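Local structure of spermidine N1-acetyltransferase (Vibrio cholerae O1 biovar El Tor, 6DAU) at residues Q165-Y168 and L169-E173; E37-D40 and Q41-L45; L107-F111 and T112-L116; R8-E11 and R12-R16. The protein transfers an acetyl group from acetyl-coenzyme A to polyamines such as spermidine and spermine, as a dodecameric member of the GNAT acetyltransferase family. The protein carries 2 engineered substitutions. All blocks are in the same frame, centred on the assembly; numbering follows the deposited sequence.

Contact 1 (Q165-Y168 and L169-E173); sequences QSKY and LNRSE
L169 meets Q165 one helical turn back and leans on the ring of Y168, the residue just before it. Its backbone N gives a hydrogen bond to Q165 O (3.0 Å, 145° at the hydrogen) and a weak second one to S166 O. Followed outward, the L169 side chain first lays CB, at 3.4 Å, and then CG against that same Q165 O; CG is there because it stands anti to the carbonyl carbon (chi1 -66°), beside the backbone N. From CG the two methyls diverge. CD1 runs toward the aliphatic part of Q165, coming to 4.2 Å from its CG, while CD2 reaches the Y168 ring at its edge, near the ring plane, 3.4 Å from CD2 of the tyrosine. Beyond L169 the chain leaves helical geometry, and a weak, long bond from R171 N to K167 O (3.3 Å) is the last link back to the short helix 165-168. A type I turn from N170 to E173 then ends the polypeptide. The Q165 amide has its partners in the neighbouring loop: NE2 donates to F111 O and N115 OD1. Y168 packs on L107 of helix 98-112, and L169 also touches G153 of a second subunit. The chemistry implies a C-terminus held at its root by one good backbone bond and leucine packing, and probably more loosely beyond, where the links back are weak.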
loop_
_atom_site.group_PDB
_atom_site.type_symbol
_atom_site.label_atom_id
_atom_site.label_comp_id
_atom_site.label_asym_id
_atom_site.label_seq_id
_atom_site.Cartn_x
_atom_site.Cartn_y
_atom_site.Cartn_z
ATOM N N GLN C 165 17.692 -24.560 34.400
ATOM C CA GLN C 165 17.055 -25.772 33.973
ATOM C C GLN C 165 17.524 -27.002 34.733
ATOM O O GLN C 165 16.730 -27.810 35.143
ATOM C CB GLN C 165 17.300 -25.959 32.487
ATOM C CG GLN C 165 16.526 -27.073 31.844
ATOM C CD GLN C 165 16.943 -27.294 30.427
ATOM O OE1 GLN C 165 18.069 -27.063 30.075
ATOM N NE2 GLN C 165 16.031 -27.727 29.613
ATOM N N SER C 166 18.822 -27.136 34.914
ATOM C CA SER C 166 19.359 -28.286 35.599
ATOM C C SER C 166 18.831 -28.359 37.002
ATOM O O SER C 166 18.322 -29.362 37.419
ATOM C CB SER C 166 20.864 -28.231 35.617
ATOM O OG SER C 166 21.299 -26.914 35.816
ATOM N N LYS C 167 18.905 -27.266 37.725
ATOM C CA LYS C 167 18.421 -27.273 39.074
ATOM C C LYS C 167 16.950 -27.560 39.203
ATOM O O LYS C 167 16.557 -28.191 40.154
ATOM C CB LYS C 167 18.731 -25.984 39.785
ATOM C CG LYS C 167 18.159 -25.983 41.181
ATOM C CD LYS C 167 18.319 -24.651 41.874
ATOM C CE LYS C 167 17.351 -24.535 43.026
ATOM N NZ LYS C 167 18.026 -23.945 44.208
ATOM N N TYR C 168 16.120 -27.113 38.272
ATOM C CA TYR C 168 14.702 -27.398 38.389
ATOM C C TYR C 168 14.417 -28.823 38.009
ATOM O O TYR C 168 13.490 -29.416 38.511
ATOM C CB TYR C 168 13.829 -26.450 37.575
ATOM C CG TYR C 168 12.399 -26.924 37.429
ATOM C CD1 TYR C 168 11.407 -26.496 38.284
ATOM C CD2 TYR C 168 12.053 -27.803 36.446
ATOM C CE1 TYR C 168 10.106 -26.930 38.152
ATOM C CE2 TYR C 168 10.760 -28.243 36.303
ATOM C CZ TYR C 168 9.785 -27.808 37.159
ATOM O OH TYR C 168 8.496 -28.272 36.999
ATOM N N LEU C 169 15.244 -29.405 37.157
ATOM C CA LEU C 169 15.053 -30.783 36.745
ATOM C C LEU C 169 15.768 -31.809 37.627
ATOM O O LEU C 169 15.990 -32.936 37.190
ATOM C CB LEU C 169 15.535 -30.979 35.326
ATOM C CG LEU C 169 14.770 -30.256 34.250
ATOM C CD1 LEU C 169 15.064 -30.871 32.904
ATOM C CD2 LEU C 169 13.301 -30.345 34.569
ATOM N N ASN C 170 16.158 -31.409 38.834
ATOM C CA ASN C 170 16.816 -32.267 39.800
ATOM C C ASN C 170 15.951 -32.261 41.037
ATOM O O ASN C 170 15.744 -33.285 41.650
ATOM C CB ASN C 170 18.186 -31.726 40.145
ATOM C CG ASN C 170 19.197 -31.980 39.059
ATOM O OD1 ASN C 170 18.884 -32.561 38.030
ATOM N ND2 ASN C 170 20.407 -31.511 39.272
ATOM N N ARG C 171 15.444 -31.085 41.376
ATOM C CA ARG C 171 14.563 -30.885 42.511
ATOM C C ARG C 171 13.449 -31.916 42.592
ATOM O O ARG C 171 12.922 -32.158 43.660
ATOM C CB ARG C 171 13.937 -29.506 42.434
ATOM C CG ARG C 171 14.648 -28.462 43.250
ATOM C CD ARG C 171 14.022 -27.101 43.046
ATOM N NE ARG C 171 12.768 -26.963 43.763
ATOM C CZ ARG C 171 12.640 -26.388 44.951
ATOM N NH1 ARG C 171 13.694 -25.885 45.574
ATOM N NH2 ARG C 171 11.448 -26.307 45.514
ATOM N N SER C 172 13.072 -32.495 41.459
ATOM C CA SER C 172 12.042 -33.539 41.401
ATOM C C SER C 172 12.566 -34.985 41.379
ATOM O O SER C 172 11.782 -35.924 41.498
ATOM C CB SER C 172 11.174 -33.301 40.155
ATOM O OG SER C 172 10.538 -32.037 40.218
ATOM N N GLU C 173 13.876 -35.158 41.204
ATOM C CA GLU C 173 14.499 -36.483 41.106
ATOM C C GLU C 173 14.593 -37.121 42.495
ATOM O O GLU C 173 15.034 -38.267 42.679
ATOM C CB GLU C 173 15.884 -36.382 40.446
ATOM C CG GLU C 173 16.461 -37.688 39.870
ATOM C CD GLU C 173 17.867 -37.534 39.268
ATOM O OE1 GLU C 173 18.045 -36.543 38.514
ATOM O OE2 GLU C 173 18.778 -38.391 39.521
ATOM O OXT GLU C 173 14.178 -36.513 43.487
#

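Contact 2 (E37-D40 and Q41-L45); sequences ESFD and QLEEL. Engineered in segment 41-45: Q41 (natural residue Glu).
Q41, an engineered glutamine where the natural sequence has Glu, folds its side chain back over the start of its own helix to meet E37 and S38. Its CG is turned to the backbone-N side (chi1 -78°) and the chain beyond is extended, which carries OE1 to two backbone N-H groups. E37 N approaches nearly along the C=O axis at 2.6 Å from Q41 OE1. S38 N, 2.9 Å from the same OE1, comes from above the amide plane, 40° out of it, in an almost straight bond. S38 returns the favour: its OG accepts from Q41 N at 3.0 Å. F39, a turn before E43, has its CE2 3.7 Å from E43 OE1, with ring and carboxylate planes 61° apart; the ring also makes a cation-pi contact with R16. The helical bonds begin with L42 N on S38 O and continue with E43 N on F39 O at 2.8 Å. D40 accepts E44 N at its carbonyl, while its carboxylate turns outward to R12 N and Y46 OH of a neighbouring subunit. The reciprocal pairing of S38 and Q41 is a capping box, with S38 as N-cap, and it starts helix 39-49 of the GNAT domain right after strand 34-36.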
loop_
_atom_site.group_PDB
_atom_site.type_symbol
_atom_site.label_atom_id
_atom_site.label_comp_id
_atom_site.label_asym_id
_atom_site.label_seq_id
_atom_site.Cartn_x
_atom_site.Cartn_y
_atom_site.Cartn_z
ATOM N N GLU C 37 -2.692 1.218 27.117
ATOM C CA GLU C 37 -3.601 1.407 28.247
ATOM C C GLU C 37 -5.020 0.923 27.907
ATOM O O GLU C 37 -5.737 0.448 28.789
ATOM C CB GLU C 37 -3.627 2.887 28.670
ATOM C CG GLU C 37 -2.250 3.399 29.103
ATOM C CD GLU C 37 -2.276 4.800 29.674
ATOM O OE1 GLU C 37 -2.532 5.785 28.962
ATOM O OE2 GLU C 37 -2.035 4.922 30.873
ATOM N N SER C 38 -5.443 1.066 26.647
ATOM C CA SER C 38 -6.814 0.717 26.278
ATOM C C SER C 38 -6.938 -0.699 25.735
ATOM O O SER C 38 -5.977 -1.265 25.227
ATOM C CB SER C 38 -7.382 1.737 25.275
ATOM O OG SER C 38 -6.864 1.469 23.996
ATOM N N PHE C 39 -8.140 -1.252 25.803
ATOM C CA PHE C 39 -8.455 -2.516 25.166
ATOM C C PHE C 39 -8.215 -2.448 23.654
ATOM O O PHE C 39 -7.703 -3.416 23.087
ATOM C CB PHE C 39 -9.903 -2.948 25.444
ATOM C CG PHE C 39 -10.285 -4.240 24.753
ATOM C CD1 PHE C 39 -9.945 -5.487 25.310
ATOM C CD2 PHE C 39 -10.955 -4.210 23.511
ATOM C CE1 PHE C 39 -10.308 -6.674 24.647
ATOM C CE2 PHE C 39 -11.297 -5.390 22.854
ATOM C CZ PHE C 39 -10.994 -6.631 23.423
ATOM N N ASP C 40 -8.590 -1.325 23.014
ATOM C CA ASP C 40 -8.422 -1.158 21.568
ATOM C C ASP C 40 -6.973 -1.206 21.164
ATOM O O ASP C 40 -6.643 -1.783 20.106
ATOM C CB ASP C 40 -8.989 0.178 21.077
ATOM C CG ASP C 40 -10.513 0.180 21.007
ATOM O OD1 ASP C 40 -11.175 -0.841 21.232
ATOM O OD2 ASP C 40 -11.078 1.240 20.702
ATOM N N GLN C 41 -6.109 -0.578 21.967
ATOM C CA GLN C 41 -4.662 -0.634 21.727
ATOM C C GLN C 41 -4.189 -2.104 21.851
ATOM O O GLN C 41 -3.506 -2.622 20.956
ATOM C CB GLN C 41 -3.905 0.255 22.731
ATOM C CG GLN C 41 -3.927 1.760 22.427
ATOM C CD GLN C 41 -3.588 2.609 23.655
ATOM O OE1 GLN C 41 -3.551 2.111 24.788
ATOM N NE2 GLN C 41 -3.403 3.902 23.447
ATOM N N LEU C 42 -4.589 -2.763 22.945
ATOM C CA LEU C 42 -4.208 -4.154 23.185
ATOM C C LEU C 42 -4.610 -5.049 22.007
ATOM O O LEU C 42 -3.802 -5.833 21.524
ATOM C CB LEU C 42 -4.806 -4.696 24.503
ATOM C CG LEU C 42 -4.637 -6.194 24.807
ATOM C CD1 LEU C 42 -3.153 -6.561 24.897
ATOM C CD2 LEU C 42 -5.389 -6.545 26.122
ATOM N N GLU C 43 -5.837 -4.886 21.528
ATOM C CA GLU C 43 -6.327 -5.695 20.428
ATOM C C GLU C 43 -5.490 -5.523 19.149
ATOM O O GLU C 43 -5.192 -6.526 18.479
ATOM C CB GLU C 43 -7.808 -5.454 20.147
ATOM C CG GLU C 43 -8.362 -6.545 19.234
ATOM C CD GLU C 43 -9.880 -6.621 19.217
ATOM O OE1 GLU C 43 -10.528 -5.548 19.192
ATOM O OE2 GLU C 43 -10.396 -7.774 19.232
ATOM N N GLU C 44 -5.112 -4.285 18.820
ATOM C CA GLU C 44 -4.249 -4.059 17.641
ATOM C C GLU C 44 -2.869 -4.717 17.839
ATOM O O GLU C 44 -2.351 -5.349 16.911
ATOM C CB GLU C 44 -4.084 -2.589 17.305
ATOM C CG GLU C 44 -5.340 -1.998 16.713
ATOM C CD GLU C 44 -5.091 -0.673 16.050
ATOM O OE1 GLU C 44 -6.080 -0.068 15.639
ATOM O OE2 GLU C 44 -3.906 -0.293 15.883
ATOM N N LEU C 45 -2.335 -4.616 19.057
ATOM C CA LEU C 45 -1.042 -5.222 19.376
ATOM C C LEU C 45 -1.097 -6.744 19.325
ATOM O O LEU C 45 -0.163 -7.381 18.835
ATOM C CB LEU C 45 -0.516 -4.718 20.724
ATOM C CG LEU C 45 -0.169 -3.229 20.701
ATOM C CD1 LEU C 45 0.134 -2.728 22.125
ATOM C CD2 LEU C 45 0.990 -2.938 19.751
#

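Contact 3 (L107-F111 and T112-L116); sequences LDYSF and TILNL
The Y109 ring is met by I113 and L114, both on one side of its plane, I113 near CD1 and CE1, L114 near CE2, CZ and OH. The I113 side chain crosses Y109 at about a right angle, that of L114 obliquely. I113 sets CD1 3.9 Å from Y109 CD1; L114 CG comes to 3.5 Å from Y109 CE2. The hydroxyl itself bonds to E37 of a neighbouring subunit, and F58 meets the ring edge-to-face. On F111 the edge is what matters: L116 O lies near the ring plane, 3.2 Å from F111 CD1. These residues lie at the C-terminal end of helix 98-112, where the chain turns toward strand 118-124 in the GNAT fold. Y109 O takes two donors, L114 N nearly straight on at 3.0 Å and I113 N from above its plane, and S110 O accepts L116 N at 3.0 Å after N115 has turned with positive phi (62°). One residue earlier, D108 O is gripped twice by T112, whose N and OG1 arrive from opposite faces of the carbonyl plane. T112 OG1 stands between the backbone N and the carbonyl carbon (chi1 67°), which swings it back to 2.6 Å from D108 O. N115 ND2 bonds to Y155 of one neighbouring subunit and I79 O of another.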
loop_
_atom_site.group_PDB
_atom_site.type_symbol
_atom_site.label_atom_id
_atom_site.label_comp_id
_atom_site.label_asym_id
_atom_site.label_seq_id
_atom_site.Cartn_x
_atom_site.Cartn_y
_atom_site.Cartn_z
ATOM N N LEU C 107 7.477 -23.285 35.073
ATOM C CA LEU C 107 8.825 -23.820 35.024
ATOM C C LEU C 107 8.864 -25.115 34.258
ATOM O O LEU C 107 9.775 -25.353 33.453
ATOM C CB LEU C 107 9.398 -23.987 36.433
ATOM C CG LEU C 107 9.615 -22.665 37.193
ATOM C CD1 LEU C 107 10.270 -22.933 38.526
ATOM C CD2 LEU C 107 10.441 -21.644 36.411
ATOM N N ASP C 108 7.852 -25.946 34.489
ATOM C CA ASP C 108 7.722 -27.194 33.778
ATOM C C ASP C 108 7.684 -26.981 32.255
ATOM O O ASP C 108 8.406 -27.658 31.497
ATOM C CB ASP C 108 6.492 -27.946 34.199
ATOM C CG ASP C 108 6.756 -28.928 35.314
ATOM O OD1 ASP C 108 7.573 -29.842 35.122
ATOM O OD2 ASP C 108 6.151 -28.779 36.380
ATOM N N TYR C 109 6.838 -26.058 31.817
ATOM C CA TYR C 109 6.731 -25.803 30.420
ATOM C C TYR C 109 8.060 -25.206 29.881
ATOM O O TYR C 109 8.568 -25.666 28.855
ATOM C CB TYR C 109 5.536 -24.892 30.167
ATOM C CG TYR C 109 5.498 -24.344 28.770
ATOM C CD1 TYR C 109 4.901 -25.048 27.714
ATOM C CD2 TYR C 109 6.030 -23.088 28.524
ATOM C CE1 TYR C 109 4.838 -24.504 26.428
ATOM C CE2 TYR C 109 5.976 -22.521 27.254
ATOM C CZ TYR C 109 5.392 -23.238 26.223
ATOM O OH TYR C 109 5.398 -22.637 25.002
ATOM N N SER C 110 8.622 -24.236 30.603
ATOM C CA SER C 110 9.883 -23.599 30.212
ATOM C C SER C 110 11.017 -24.592 30.029
ATOM O O SER C 110 11.790 -24.497 29.053
ATOM C CB SER C 110 10.294 -22.541 31.232
ATOM O OG SER C 110 9.264 -21.596 31.344
ATOM N N PHE C 111 11.099 -25.554 30.960
ATOM C CA PHE C 111 12.279 -26.415 31.044
ATOM C C PHE C 111 12.123 -27.783 30.428
ATOM O O PHE C 111 13.124 -28.415 30.102
ATOM C CB PHE C 111 12.728 -26.560 32.503
ATOM C CG PHE C 111 13.286 -25.294 33.097
ATOM C CD1 PHE C 111 14.114 -24.445 32.348
ATOM C CD2 PHE C 111 12.989 -24.949 34.427
ATOM C CE1 PHE C 111 14.655 -23.300 32.923
ATOM C CE2 PHE C 111 13.530 -23.797 34.993
ATOM C CZ PHE C 111 14.379 -22.985 34.252
ATOM N N THR C 112 10.893 -28.265 30.263
ATOM C CA THR C 112 10.700 -29.620 29.713
ATOM C C THR C 112 10.188 -29.573 28.285
ATOM O O THR C 112 10.284 -30.579 27.588
ATOM C CB THR C 112 9.740 -30.529 30.554
ATOM O OG1 THR C 112 8.403 -30.009 30.499
ATOM C CG2 THR C 112 10.177 -30.614 32.001
ATOM N N ILE C 113 9.628 -28.435 27.864
ATOM C CA ILE C 113 9.044 -28.299 26.521
ATOM C C ILE C 113 9.793 -27.254 25.670
ATOM O O ILE C 113 10.219 -27.579 24.563
ATOM C CB ILE C 113 7.527 -28.004 26.559
ATOM C CG1 ILE C 113 6.780 -29.205 27.189
ATOM C CG2 ILE C 113 6.969 -27.661 25.165
ATOM C CD1 ILE C 113 5.340 -28.933 27.566
ATOM N N LEU C 114 9.946 -26.031 26.178
ATOM C CA LEU C 114 10.694 -24.995 25.466
ATOM C C LEU C 114 12.195 -25.195 25.479
ATOM O O LEU C 114 12.902 -24.596 24.668
ATOM C CB LEU C 114 10.412 -23.594 26.022
ATOM C CG LEU C 114 9.066 -22.941 25.691
ATOM C CD1 LEU C 114 9.145 -21.479 26.115
ATOM C CD2 LEU C 114 8.736 -23.054 24.210
ATOM N N ASN C 115 12.694 -26.003 26.422
ATOM C CA ASN C 115 14.117 -26.294 26.513
ATOM C C ASN C 115 14.940 -25.012 26.784
ATOM O O ASN C 115 16.014 -24.827 26.232
ATOM C CB ASN C 115 14.613 -27.046 25.253
ATOM C CG ASN C 115 15.984 -27.662 25.434
ATOM O OD1 ASN C 115 16.421 -27.851 26.556
ATOM N ND2 ASN C 115 16.663 -28.003 24.319
ATOM N N LEU C 116 14.400 -24.121 27.606
ATOM C CA LEU C 116 15.141 -22.959 28.052
ATOM C C LEU C 116 16.154 -23.361 29.120
ATOM O O LEU C 116 16.010 -24.411 29.776
ATOM C CB LEU C 116 14.181 -21.901 28.592
ATOM C CG LEU C 116 13.250 -21.295 27.525
ATOM C CD1 LEU C 116 12.246 -20.321 28.150
ATOM C CD2 LEU C 116 14.057 -20.637 26.414
#

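Contact 4 (R8-E11 and R12-R16); sequences RALE and RGDLR
R8 and D14 reach toward each other from opposite directions and close an end-on salt bridge, two nitrogens on two oxygens. R8 NH1 lies 2.8 Å from D14 OD2 and uses its syn lone pair, while R8 NH2 lies 2.9 Å from D14 OD1, also on the syn side but 26° out of the carboxylate plane. Both oxygens sit in the plane of the guanidinium, and the two flat groups are turned 30° against each other. D14 OD2 has a second donor, E11 N at 2.8 Å, on the anti side and likewise tilted out of the carboxylate plane, so three N-H groups hold the carboxylate and fix its rotation. Such a concentration of donors would be expected to favour its ionised form. D14 in turn gives its backbone N to E11 O at 2.9 Å, from well above that carbonyl plane. The paired bonds between E11 and D14 join residues three apart where strand 6-9, an outer strand of the GNAT sheet within this chain, passes into helix 15-24. R8 can span the turn because its chain is extended from CG to NE, after a first torsion (chi1 74°) that leaves CG flanked by both N and C of its own backbone. L10 CD1 packs beneath, 4.3 Å from D14 CB, with Y46 beyond it. Further out, R8 NE forms a salt bridge with E61, and the strand residue itself pairs through its backbone with V59. The E11 carboxylate bends away at chi2 to the backbone N atoms of F39 and D40 in a neighbouring subunit.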
loop_
_atom_site.group_PDB
_atom_site.type_symbol
_atom_site.label_atom_id
_atom_site.label_comp_id
_atom_site.label_asym_id
_atom_site.label_seq_id
_atom_site.Cartn_x
_atom_site.Cartn_y
_atom_site.Cartn_z
ATOM N N ARG C 8 -3.634 -22.930 29.260
ATOM C CA ARG C 8 -3.807 -23.041 27.825
ATOM C C ARG C 8 -3.339 -21.749 27.161
ATOM O O ARG C 8 -3.368 -20.659 27.771
ATOM C CB ARG C 8 -5.240 -23.443 27.411
ATOM C CG ARG C 8 -6.257 -22.351 27.551
ATOM C CD ARG C 8 -7.641 -22.591 26.932
ATOM N NE ARG C 8 -8.485 -21.554 27.574
ATOM C CZ ARG C 8 -8.479 -20.253 27.243
ATOM N NH1 ARG C 8 -7.733 -19.805 26.207
ATOM N NH2 ARG C 8 -9.213 -19.388 27.936
ATOM N N ALA C 9 -2.906 -21.901 25.921
ATOM C CA ALA C 9 -2.364 -20.820 25.122
ATOM C C ALA C 9 -3.420 -19.728 25.003
ATOM O O ALA C 9 -4.622 -20.018 24.812
ATOM C CB ALA C 9 -1.976 -21.338 23.745
ATOM N N LEU C 10 -2.966 -18.483 25.141
ATOM C CA LEU C 10 -3.827 -17.320 25.038
ATOM C C LEU C 10 -4.503 -17.202 23.670
ATOM O O LEU C 10 -3.867 -17.457 22.663
ATOM C CB LEU C 10 -2.989 -16.068 25.348
ATOM C CG LEU C 10 -3.720 -14.746 25.212
ATOM C CD1 LEU C 10 -3.566 -13.990 26.507
ATOM C CD2 LEU C 10 -3.061 -13.988 24.093
ATOM N N GLU C 11 -5.775 -16.802 23.651
ATOM C CA GLU C 11 -6.562 -16.636 22.419
ATOM C C GLU C 11 -7.075 -15.201 22.384
ATOM O O GLU C 11 -7.108 -14.535 23.426
ATOM C CB GLU C 11 -7.763 -17.609 22.383
ATOM C CG GLU C 11 -7.435 -19.085 22.562
ATOM C CD GLU C 11 -6.859 -19.750 21.329
ATOM O OE1 GLU C 11 -6.456 -20.945 21.436
ATOM O OE2 GLU C 11 -6.762 -19.086 20.259
ATOM N N ARG C 12 -7.525 -14.748 21.212
ATOM C CA ARG C 12 -8.159 -13.432 21.069
ATOM C C ARG C 12 -9.253 -13.191 22.126
ATOM O O ARG C 12 -9.322 -12.109 22.718
ATOM C CB ARG C 12 -8.723 -13.219 19.663
ATOM C CG ARG C 12 -9.249 -11.808 19.396
ATOM C CD ARG C 12 -9.715 -11.652 17.934
ATOM N NE ARG C 12 -8.593 -11.292 17.062
ATOM C CZ ARG C 12 -7.930 -12.139 16.278
ATOM N NH1 ARG C 12 -6.921 -11.683 15.553
ATOM N NH2 ARG C 12 -8.271 -13.438 16.186
ATOM N N GLY C 13 -10.092 -14.195 22.367
ATOM C CA GLY C 13 -11.195 -14.044 23.348
ATOM C C GLY C 13 -10.728 -13.800 24.783
ATOM O O GLY C 13 -11.510 -13.398 25.605
ATOM N N ASP C 14 -9.455 -14.057 25.083
ATOM C CA ASP C 14 -8.916 -13.864 26.430
ATOM C C ASP C 14 -8.422 -12.435 26.677
ATOM O O ASP C 14 -8.047 -12.116 27.806
ATOM C CB ASP C 14 -7.755 -14.830 26.683
ATOM C CG ASP C 14 -8.152 -16.271 26.562
ATOM O OD1 ASP C 14 -9.229 -16.647 27.083
ATOM O OD2 ASP C 14 -7.375 -17.052 25.956
ATOM N N LEU C 15 -8.407 -11.584 25.642
ATOM C CA LEU C 15 -7.824 -10.234 25.780
ATOM C C LEU C 15 -8.552 -9.378 26.840
ATOM O O LEU C 15 -7.921 -8.598 27.571
ATOM C CB LEU C 15 -7.790 -9.501 24.431
ATOM C CG LEU C 15 -6.829 -10.087 23.349
ATOM C CD1 LEU C 15 -6.981 -9.277 22.054
ATOM C CD2 LEU C 15 -5.371 -10.126 23.809
ATOM N N ARG C 16 -9.871 -9.544 26.934
ATOM C CA ARG C 16 -10.684 -8.837 27.917
ATOM C C ARG C 16 -10.170 -9.114 29.331
ATOM O O ARG C 16 -9.947 -8.194 30.134
ATOM C CB ARG C 16 -12.133 -9.310 27.794
ATOM C CG ARG C 16 -13.155 -8.383 28.431
ATOM C CD ARG C 16 -13.597 -7.363 27.393
ATOM N NE ARG C 16 -13.087 -6.061 27.746
ATOM C CZ ARG C 16 -13.131 -4.978 26.981
ATOM N NH1 ARG C 16 -13.645 -5.007 25.752
ATOM N NH2 ARG C 16 -12.629 -3.858 27.472
#

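In the fold
Contact 3 is the most buried of the four, contact 1 lies at the surface, and contacts 2 and 4 are partly buried. Contacts 1 and 3 sit together, centres 11 Å apart, where the C-terminal helix packs on the end of helix 98-112; both rely on backbone carbonyls and apolar side chains. Contacts 2 and 4, centres 13 Å apart, lie at the starts of two packed helices, with L15 against F39 and L42, and there polar side chains catch backbone N-H groups. Charge pairing within a contact belongs to contact 4. All four also touch other subunits, and contacts 2 and 4 complement each other across a subunit interface.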